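Local coordinates for ABC transporter substrate binding protein (Ribose) (Agrobacterium vitis, PDB 5DKV), which binds a sugar, here alpha-D-tagatopyranose, and probably delivers it to an ABC transporter as its solute-binding protein, at residues 157-170 against 189-202. Sequence-based numbering, arbitrary orientation.
Sequences IGDKGKVYVSNVKP and HPGITVLETQFNDN
Phe199 is sandwiched between Pro170 and Thr197. Pro170 CD lies over the centre of one ring face, 3.7 Å from the centroid, a CH-pi contact. Thr197 CG2 covers the opposite face toward the rim. The Asn167 amide runs alongside the ring, its plane 22° away, with CB 3.8 Å from Phe199 CE1. Gln198 CG stands anti to its carbonyl carbon (chi1 -58°), which sets it 3.6 Å from Tyr164 CE2. The chain then bends at chi2, and NE2 of the amide bonds back to Glu196 O. At the other end, His189 ND1 donates to the syn lone pair of Asp159 OD1 (2.8 Å, 163°). Ile192 reaches back to Ile157, CD1 to CD1.

The strands are parallel neighbours joined by helix 173-186 in a beta-alpha-beta crossover, with 192-199 at the sheet edge. The pairing slips by one residue between Val163 and Ser166. A water fills that break, bound by Val165 N, Leu195 O and Thr197 OG1. Thr197 OG1 and Asn167 ND2 also bond Glu179, which ties both strands to the crossover helix. Beyond the strands, Asn202 OD1 bonds Asn228 of the tagatose pocket. The chemistry thus implies that water satisfies the backbone where direct pairing lapses.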
ATOM      1  N   ILE A 157       1.586 -20.153 -12.993  1.00 11.63           N
ATOM      2  CA  ILE A 157       1.591 -20.360 -14.447  1.00 12.06           C
ATOM      3  C   ILE A 157       2.572 -21.459 -14.875  1.00 20.04           C
ATOM      4  O   ILE A 157       2.790 -21.676 -16.065  1.00 17.84           O
ATOM      5  CB  ILE A 157       1.908 -19.048 -15.216  1.00 11.41           C
ATOM      6  CG1 ILE A 157       3.358 -18.586 -14.994  1.00 15.50           C
ATOM      7  CG2 ILE A 157       0.880 -17.974 -14.842  1.00 18.25           C
ATOM      8  CD1 ILE A 157       3.718 -17.302 -15.757  1.00 13.53           C
ATOM      9  N   GLY A 158       3.142 -22.175 -13.910  1.00 19.35           N
ATOM     10  CA  GLY A 158       4.025 -23.289 -14.236  1.00 20.21           C
ATOM     11  C   GLY A 158       5.339 -22.822 -14.829  1.00 18.74           C
ATOM     12  O   GLY A 158       5.964 -23.513 -15.632  1.00 17.66           O
ATOM     13  N   ASP A 159       5.735 -21.617 -14.444  1.00 14.11           N
ATOM     14  CA  ASP A 159       7.050 -21.076 -14.741  1.00 13.60           C
ATOM     15  C   ASP A 159       7.299 -20.822 -16.225  1.00 14.68           C
ATOM     16  O   ASP A 159       8.435 -20.759 -16.668  1.00 17.85           O
ATOM     17  CB  ASP A 159       8.138 -21.999 -14.165  1.00 16.53           C
ATOM     18  CG  ASP A 159       9.392 -21.231 -13.758  1.00 23.12           C
ATOM     19  OD1 ASP A 159       9.311 -19.994 -13.680  1.00 23.01           O
ATOM     20  OD2 ASP A 159      10.450 -21.850 -13.514  1.00 23.88           O
ATOM     21  N   LYS A 160       6.229 -20.593 -16.977  1.00 15.27           N
ATOM     22  CA  LYS A 160       6.360 -20.150 -18.368  1.00 14.45           C
ATOM     23  C   LYS A 160       5.122 -19.388 -18.808  1.00 16.82           C
ATOM     24  O   LYS A 160       4.024 -19.590 -18.272  1.00 19.93           O
ATOM     25  CB  LYS A 160       6.594 -21.333 -19.307  1.00 22.50           C
ATOM     26  CG  LYS A 160       5.497 -22.368 -19.250  1.00 23.28           C
ATOM     27  CD  LYS A 160       5.802 -23.567 -20.145  1.00 36.21           C
ATOM     28  CE  LYS A 160       4.638 -24.549 -20.157  1.00 51.33           C
ATOM     29  NZ  LYS A 160       4.775 -25.591 -21.220  1.00 64.20           N
ATOM     30  N   GLY A 161       5.311 -18.516 -19.793  1.00 14.22           N
ATOM     31  CA  GLY A 161       4.197 -17.866 -20.452  1.00 14.74           C
ATOM     32  C   GLY A 161       4.201 -16.362 -20.283  1.00 14.38           C
ATOM     33  O   GLY A 161       5.062 -15.805 -19.580  1.00 13.80           O
ATOM     34  N   LYS A 162       3.221 -15.713 -20.911  1.00 16.11           N
ATOM     35  CA  LYS A 162       3.129 -14.259 -20.934  1.00 12.16           C
ATOM     36  C   LYS A 162       2.384 -13.711 -19.718  1.00 14.67           C
ATOM     37  O   LYS A 162       1.293 -14.166 -19.395  1.00 12.70           O
ATOM     38  CB  LYS A 162       2.397 -13.762 -22.187  1.00 12.85           C
ATOM     39  CG  LYS A 162       3.073 -14.009 -23.565  1.00 18.38           C
ATOM     40  CD  LYS A 162       1.966 -13.852 -24.665  1.00 26.73           C
ATOM     41  CE  LYS A 162       2.412 -13.790 -26.142  1.00 39.57           C
ATOM     42  NZ  LYS A 162       1.219 -13.454 -27.076  1.00 26.31           N
ATOM     43  N   VAL A 163       2.953 -12.690 -19.098  1.00 10.35           N
ATOM     44  CA  VAL A 163       2.314 -12.009 -17.959  1.00 11.36           C
ATOM     45  C   VAL A 163       2.488 -10.505 -18.116  1.00 13.36           C
ATOM     46  O   VAL A 163       3.252 -10.053 -18.954  1.00 12.83           O
ATOM     47  CB  VAL A 163       2.921 -12.433 -16.577  1.00 12.08           C
ATOM     48  CG1 VAL A 163       2.826 -13.924 -16.379  1.00 12.72           C
ATOM     49  CG2 VAL A 163       4.375 -11.989 -16.465  1.00 11.52           C
ATOM     50  N   TYR A 164       1.788  -9.731 -17.293  1.00 11.72           N
ATOM     51  CA  TYR A 164       2.050  -8.307 -17.205  1.00 10.26           C
ATOM     52  C   TYR A 164       1.647  -7.805 -15.833  1.00 10.31           C
ATOM     53  O   TYR A 164       0.904  -8.468 -15.112  1.00  8.78           O
ATOM     54  CB  TYR A 164       1.311  -7.526 -18.302  1.00 13.25           C
ATOM     55  CG  TYR A 164      -0.178  -7.378 -18.079  1.00  9.76           C
ATOM     56  CD1 TYR A 164      -1.048  -8.379 -18.429  1.00  9.91           C
ATOM     57  CD2 TYR A 164      -0.702  -6.226 -17.509  1.00 10.61           C
ATOM     58  CE1 TYR A 164      -2.403  -8.251 -18.232  1.00 13.18           C
ATOM     59  CE2 TYR A 164      -2.069  -6.082 -17.312  1.00 11.43           C
ATOM     60  CZ  TYR A 164      -2.913  -7.107 -17.671  1.00 13.45           C
ATOM     61  OH  TYR A 164      -4.283  -7.018 -17.477  1.00 14.31           O
ATOM     62  N   VAL A 165       2.162  -6.628 -15.492  1.00  8.62           N
ATOM     63  CA  VAL A 165       1.817  -5.934 -14.271  1.00  8.65           C
ATOM     64  C   VAL A 165       0.712  -4.901 -14.552  1.00 12.60           C
ATOM     65  O   VAL A 165       0.833  -4.052 -15.453  1.00 11.68           O
ATOM     66  CB  VAL A 165       3.031  -5.206 -13.673  1.00 10.82           C
ATOM     67  CG1 VAL A 165       2.642  -4.480 -12.356  1.00 12.06           C
ATOM     68  CG2 VAL A 165       4.216  -6.174 -13.438  1.00 12.34           C
ATOM     69  N   SER A 166      -0.357  -4.996 -13.778  1.00  8.52           N
ATOM     70  CA  SER A 166      -1.397  -4.003 -13.756  1.00  8.74           C
ATOM     71  C   SER A 166      -1.037  -3.080 -12.603  1.00 10.93           C
ATOM     72  O   SER A 166      -0.937  -3.526 -11.466  1.00 10.92           O
ATOM     73  CB  SER A 166      -2.772  -4.668 -13.573  1.00  9.06           C
ATOM     74  OG  SER A 166      -3.803  -3.743 -13.329  1.00  9.80           O
ATOM     75  N   ASN A 167      -0.777  -1.815 -12.907  1.00  9.06           N
ATOM     76  CA  ASN A 167      -0.286  -0.874 -11.911  1.00  8.74           C
ATOM     77  C   ASN A 167      -1.017   0.453 -11.950  1.00 13.25           C
ATOM     78  O   ASN A 167      -1.883   0.684 -12.808  1.00 12.62           O
ATOM     79  CB  ASN A 167       1.211  -0.653 -12.117  1.00  9.29           C
ATOM     80  CG  ASN A 167       1.944  -0.368 -10.839  1.00 10.71           C
ATOM     81  OD1 ASN A 167       1.339  -0.095  -9.804  1.00 11.86           O
ATOM     82  ND2 ASN A 167       3.259  -0.452 -10.898  1.00 12.93           N
ATOM     83  N   VAL A 168      -0.686   1.320 -11.003  1.00 12.03           N
ATOM     84  CA  VAL A 168      -1.439   2.551 -10.806  1.00 12.29           C
ATOM     85  C   VAL A 168      -0.983   3.655 -11.756  1.00 14.02           C
ATOM     86  O   VAL A 168      -1.688   4.004 -12.712  1.00 13.91           O
ATOM     87  CB  VAL A 168      -1.305   3.019  -9.330  1.00 14.42           C
ATOM     88  CG1 VAL A 168      -2.079   4.300  -9.097  1.00 13.98           C
ATOM     89  CG2 VAL A 168      -1.827   1.950  -8.404  1.00 11.70           C
ATOM     90  N   LYS A 169       0.210   4.176 -11.498  1.00 12.15           N
ATOM     91  CA  LYS A 169       0.740   5.324 -12.223  1.00 14.16           C
ATOM     92  C   LYS A 169       2.230   5.394 -11.928  1.00 14.05           C
ATOM     93  O   LYS A 169       2.615   5.167 -10.789  1.00 16.94           O
ATOM     94  CB  LYS A 169      -0.040   6.577 -11.773  1.00 23.87           C
ATOM     95  CG  LYS A 169       0.712   7.809 -11.342  1.00 34.44           C
ATOM     96  CD  LYS A 169       0.105   8.442 -10.078  1.00 45.37           C
ATOM     97  CE  LYS A 169      -1.344   8.861 -10.218  1.00 42.75           C
ATOM     98  NZ  LYS A 169      -1.771   9.698  -9.041  1.00 37.03           N
ATOM     99  N   PRO A 170       3.070   5.696 -12.939  1.00 13.78           N
ATOM    100  CA  PRO A 170       4.494   5.882 -12.615  1.00 17.75           C
ATOM    101  C   PRO A 170       4.699   6.906 -11.506  1.00 21.44           C
ATOM    102  O   PRO A 170       3.991   7.912 -11.458  1.00 18.31           O
ATOM    103  CB  PRO A 170       5.103   6.401 -13.916  1.00 20.36           C
ATOM    104  CG  PRO A 170       4.148   5.993 -14.995  1.00 18.94           C
ATOM    105  CD  PRO A 170       2.778   5.962 -14.355  1.00 16.90           C
ATOM    106  N   HIS A 189      13.539 -15.804 -14.651  1.00 16.60           N
ATOM    107  CA  HIS A 189      12.692 -16.874 -15.158  1.00 13.73           C
ATOM    108  C   HIS A 189      12.623 -16.818 -16.688  1.00 13.98           C
ATOM    109  O   HIS A 189      11.789 -16.122 -17.235  1.00 15.34           O
ATOM    110  CB  HIS A 189      11.285 -16.746 -14.561  1.00 13.60           C
ATOM    111  CG  HIS A 189      11.249 -16.878 -13.066  1.00 18.62           C
ATOM    112  ND1 HIS A 189      10.765 -17.999 -12.425  1.00 22.25           N
ATOM    113  CD2 HIS A 189      11.631 -16.021 -12.091  1.00 17.66           C
ATOM    114  CE1 HIS A 189      10.856 -17.828 -11.115  1.00 22.23           C
ATOM    115  NE2 HIS A 189      11.384 -16.639 -10.888  1.00 20.69           N
ATOM    116  N   PRO A 190      13.488 -17.569 -17.383  1.00 18.24           N
ATOM    117  CA  PRO A 190      13.629 -17.344 -18.830  1.00 22.18           C
ATOM    118  C   PRO A 190      12.415 -17.740 -19.677  1.00 21.44           C
ATOM    119  O   PRO A 190      12.287 -17.249 -20.808  1.00 20.84           O
ATOM    120  CB  PRO A 190      14.844 -18.203 -19.196  1.00 24.80           C
ATOM    121  CG  PRO A 190      14.922 -19.238 -18.128  1.00 26.90           C
ATOM    122  CD  PRO A 190      14.479 -18.538 -16.881  1.00 19.31           C
ATOM    123  N   GLY A 191      11.549 -18.603 -19.159  1.00 17.70           N
ATOM    124  CA  GLY A 191      10.378 -19.037 -19.908  1.00 19.96           C
ATOM    125  C   GLY A 191       9.222 -18.055 -19.809  1.00 16.85           C
ATOM    126  O   GLY A 191       8.213 -18.197 -20.492  1.00 17.55           O
ATOM    127  N   ILE A 192       9.372 -17.045 -18.954  1.00 15.11           N
ATOM    128  CA  ILE A 192       8.306 -16.064 -18.740  1.00 12.83           C
ATOM    129  C   ILE A 192       8.586 -14.779 -19.502  1.00 12.78           C
ATOM    130  O   ILE A 192       9.696 -14.249 -19.483  1.00 18.48           O
ATOM    131  CB  ILE A 192       8.134 -15.780 -17.225  1.00 12.35           C
ATOM    132  CG1 ILE A 192       7.597 -17.036 -16.536  1.00 14.80           C
ATOM    133  CG2 ILE A 192       7.170 -14.598 -16.978  1.00 15.12           C
ATOM    134  CD1 ILE A 192       7.401 -16.905 -15.022  1.00 15.85           C
ATOM    135  N   THR A 193       7.563 -14.297 -20.184  1.00 14.48           N
ATOM    136  CA  THR A 193       7.620 -13.041 -20.911  1.00 18.88           C
ATOM    137  C   THR A 193       6.824 -11.993 -20.156  1.00 15.69           C
ATOM    138  O   THR A 193       5.646 -12.200 -19.874  1.00 15.76           O
ATOM    139  CB  THR A 193       7.038 -13.189 -22.331  1.00 17.62           C
ATOM    140  OG1 THR A 193       7.754 -14.202 -23.050  1.00 20.44           O
ATOM    141  CG2 THR A 193       7.119 -11.870 -23.108  1.00 27.35           C
ATOM    142  N   VAL A 194       7.462 -10.875 -19.828  1.00 15.39           N
ATOM    143  CA  VAL A 194       6.759  -9.787 -19.169  1.00 13.15           C
ATOM    144  C   VAL A 194       6.372  -8.752 -20.209  1.00 15.62           C
ATOM    145  O   VAL A 194       7.226  -8.059 -20.777  1.00 16.65           O
ATOM    146  CB  VAL A 194       7.614  -9.137 -18.059  1.00 15.47           C
ATOM    147  CG1 VAL A 194       6.842  -8.043 -17.351  1.00 15.13           C
ATOM    148  CG2 VAL A 194       8.040 -10.187 -17.043  1.00 19.17           C
ATOM    149  N   LEU A 195       5.067  -8.655 -20.455  1.00 13.23           N
ATOM    150  CA  LEU A 195       4.528  -7.688 -21.399  1.00 13.89           C
ATOM    151  C   LEU A 195       4.507  -6.293 -20.752  1.00 13.45           C
ATOM    152  O   LEU A 195       4.778  -6.149 -19.557  1.00 16.02           O
ATOM    153  CB  LEU A 195       3.124  -8.093 -21.842  1.00 14.19           C
ATOM    154  CG  LEU A 195       2.969  -9.504 -22.433  1.00 11.88           C
ATOM    155  CD1 LEU A 195       1.499  -9.786 -22.766  1.00 16.61           C
ATOM    156  CD2 LEU A 195       3.815  -9.683 -23.660  1.00 20.24           C
ATOM    157  N   GLU A 196       4.143  -5.275 -21.533  1.00 15.68           N
ATOM    158  CA  GLU A 196       4.148  -3.906 -21.032  1.00 15.94           C
ATOM    159  C   GLU A 196       3.171  -3.709 -19.878  1.00 13.80           C
ATOM    160  O   GLU A 196       2.019  -4.149 -19.913  1.00 14.91           O
ATOM    161  CB  GLU A 196       3.827  -2.912 -22.159  1.00 22.40           C
ATOM    162  CG  GLU A 196       4.073  -1.467 -21.771  1.00 39.15           C
ATOM    163  CD  GLU A 196       3.872  -0.491 -22.918  1.00 54.87           C
ATOM    164  OE1 GLU A 196       3.668  -0.937 -24.068  1.00 57.15           O
ATOM    165  OE2 GLU A 196       3.916   0.731 -22.662  1.00 62.10           O
ATOM    166  N   THR A 197       3.645  -3.019 -18.852  1.00 14.45           N
ATOM    167  CA  THR A 197       2.811  -2.616 -17.735  1.00 13.19           C
ATOM    168  C   THR A 197       1.635  -1.771 -18.206  1.00 11.02           C
ATOM    169  O   THR A 197       1.791  -0.891 -19.048  1.00 12.86           O
ATOM    170  CB  THR A 197       3.643  -1.838 -16.721  1.00 12.12           C
ATOM    171  OG1 THR A 197       4.695  -2.704 -16.262  1.00 15.09           O
ATOM    172  CG2 THR A 197       2.806  -1.365 -15.538  1.00 12.18           C
ATOM    173  N   GLN A 198       0.471  -2.052 -17.643  1.00 10.12           N
ATOM    174  CA  GLN A 198      -0.746  -1.281 -17.897  1.00 10.13           C
ATOM    175  C   GLN A 198      -1.068  -0.417 -16.686  1.00 11.95           C
ATOM    176  O   GLN A 198      -1.235  -0.934 -15.584  1.00 12.32           O
ATOM    177  CB  GLN A 198      -1.911  -2.219 -18.183  1.00 10.84           C
ATOM    178  CG  GLN A 198      -1.684  -3.148 -19.346  1.00 14.52           C
ATOM    179  CD  GLN A 198      -1.546  -2.389 -20.632  1.00 18.18           C
ATOM    180  OE1 GLN A 198      -2.473  -1.682 -21.050  1.00 18.01           O
ATOM    181  NE2 GLN A 198      -0.382  -2.504 -21.265  1.00 23.30           N
ATOM    182  N   PHE A 199      -1.167   0.893 -16.890  1.00 11.47           N
ATOM    183  CA  PHE A 199      -1.402   1.819 -15.790  1.00 10.10           C
ATOM    184  C   PHE A 199      -2.845   2.260 -15.776  1.00 10.53           C
ATOM    185  O   PHE A 199      -3.354   2.719 -16.783  1.00 11.43           O
ATOM    186  CB  PHE A 199      -0.484   3.040 -15.889  1.00 10.43           C
ATOM    187  CG  PHE A 199       0.971   2.721 -15.622  1.00 10.46           C
ATOM    188  CD1 PHE A 199       1.394   2.498 -14.335  1.00 11.18           C
ATOM    189  CD2 PHE A 199       1.894   2.639 -16.654  1.00 13.75           C
ATOM    190  CE1 PHE A 199       2.727   2.193 -14.060  1.00 12.66           C
ATOM    191  CE2 PHE A 199       3.234   2.326 -16.388  1.00 16.11           C
ATOM    192  CZ  PHE A 199       3.643   2.109 -15.098  1.00 16.36           C
ATOM    193  N   ASN A 200      -3.509   2.094 -14.637  1.00 10.84           N
ATOM    194  CA  ASN A 200      -4.955   2.333 -14.557  1.00 10.39           C
ATOM    195  C   ASN A 200      -5.358   3.575 -13.761  1.00 10.80           C
ATOM    196  O   ASN A 200      -6.546   3.855 -13.616  1.00 16.02           O
ATOM    197  CB  ASN A 200      -5.656   1.125 -13.942  1.00  9.53           C
ATOM    198  CG  ASN A 200      -5.055   0.715 -12.577  1.00 11.51           C
ATOM    199  OD1 ASN A 200      -4.930   1.528 -11.678  1.00  9.48           O
ATOM    200  ND2 ASN A 200      -4.668  -0.550 -12.448  1.00 12.07           N
ATOM    201  N   ASP A 201      -4.377   4.321 -13.270  1.00 13.20           N
ATOM    202  CA  ASP A 201      -4.630   5.527 -12.476  1.00 14.72           C
ATOM    203  C   ASP A 201      -5.506   5.275 -11.225  1.00 14.58           C
ATOM    204  O   ASP A 201      -6.287   6.139 -10.792  1.00 15.20           O
ATOM    205  CB  ASP A 201      -5.278   6.602 -13.359  1.00 14.40           C
ATOM    206  CG  ASP A 201      -5.054   8.003 -12.827  1.00 30.49           C
ATOM    207  OD1 ASP A 201      -5.930   8.866 -13.041  1.00 39.46           O
ATOM    208  OD2 ASP A 201      -4.001   8.249 -12.199  1.00 30.06           O
ATOM    209  N   ASN A 202      -5.350   4.081 -10.667  1.00  9.67           N
ATOM    210  CA  ASN A 202      -6.042   3.598  -9.475  1.00  9.48           C
ATOM    211  C   ASN A 202      -7.516   3.256  -9.687  1.00 14.74           C
ATOM    212  O   ASN A 202      -8.267   3.138  -8.730  1.00 16.89           O
ATOM    213  CB  ASN A 202      -5.908   4.589  -8.322  1.00  9.59           C
ATOM    214  CG  ASN A 202      -5.585   3.908  -6.995  1.00 12.39           C
ATOM    215  OD1 ASN A 202      -5.043   2.804  -6.954  1.00 11.87           O
ATOM    216  ND2 ASN A 202      -5.908   4.579  -5.902  1.00 14.45           N
TER
HETATM  217  O   HOH W   1      11.084 -19.817 -16.623  1.00 20.75           O
HETATM  218  O   HOH W   2       4.351  -5.476 -16.926  1.00 12.31           O
HETATM  219  O   HOH W   3      -3.914  -1.659 -15.079  1.00 10.50           O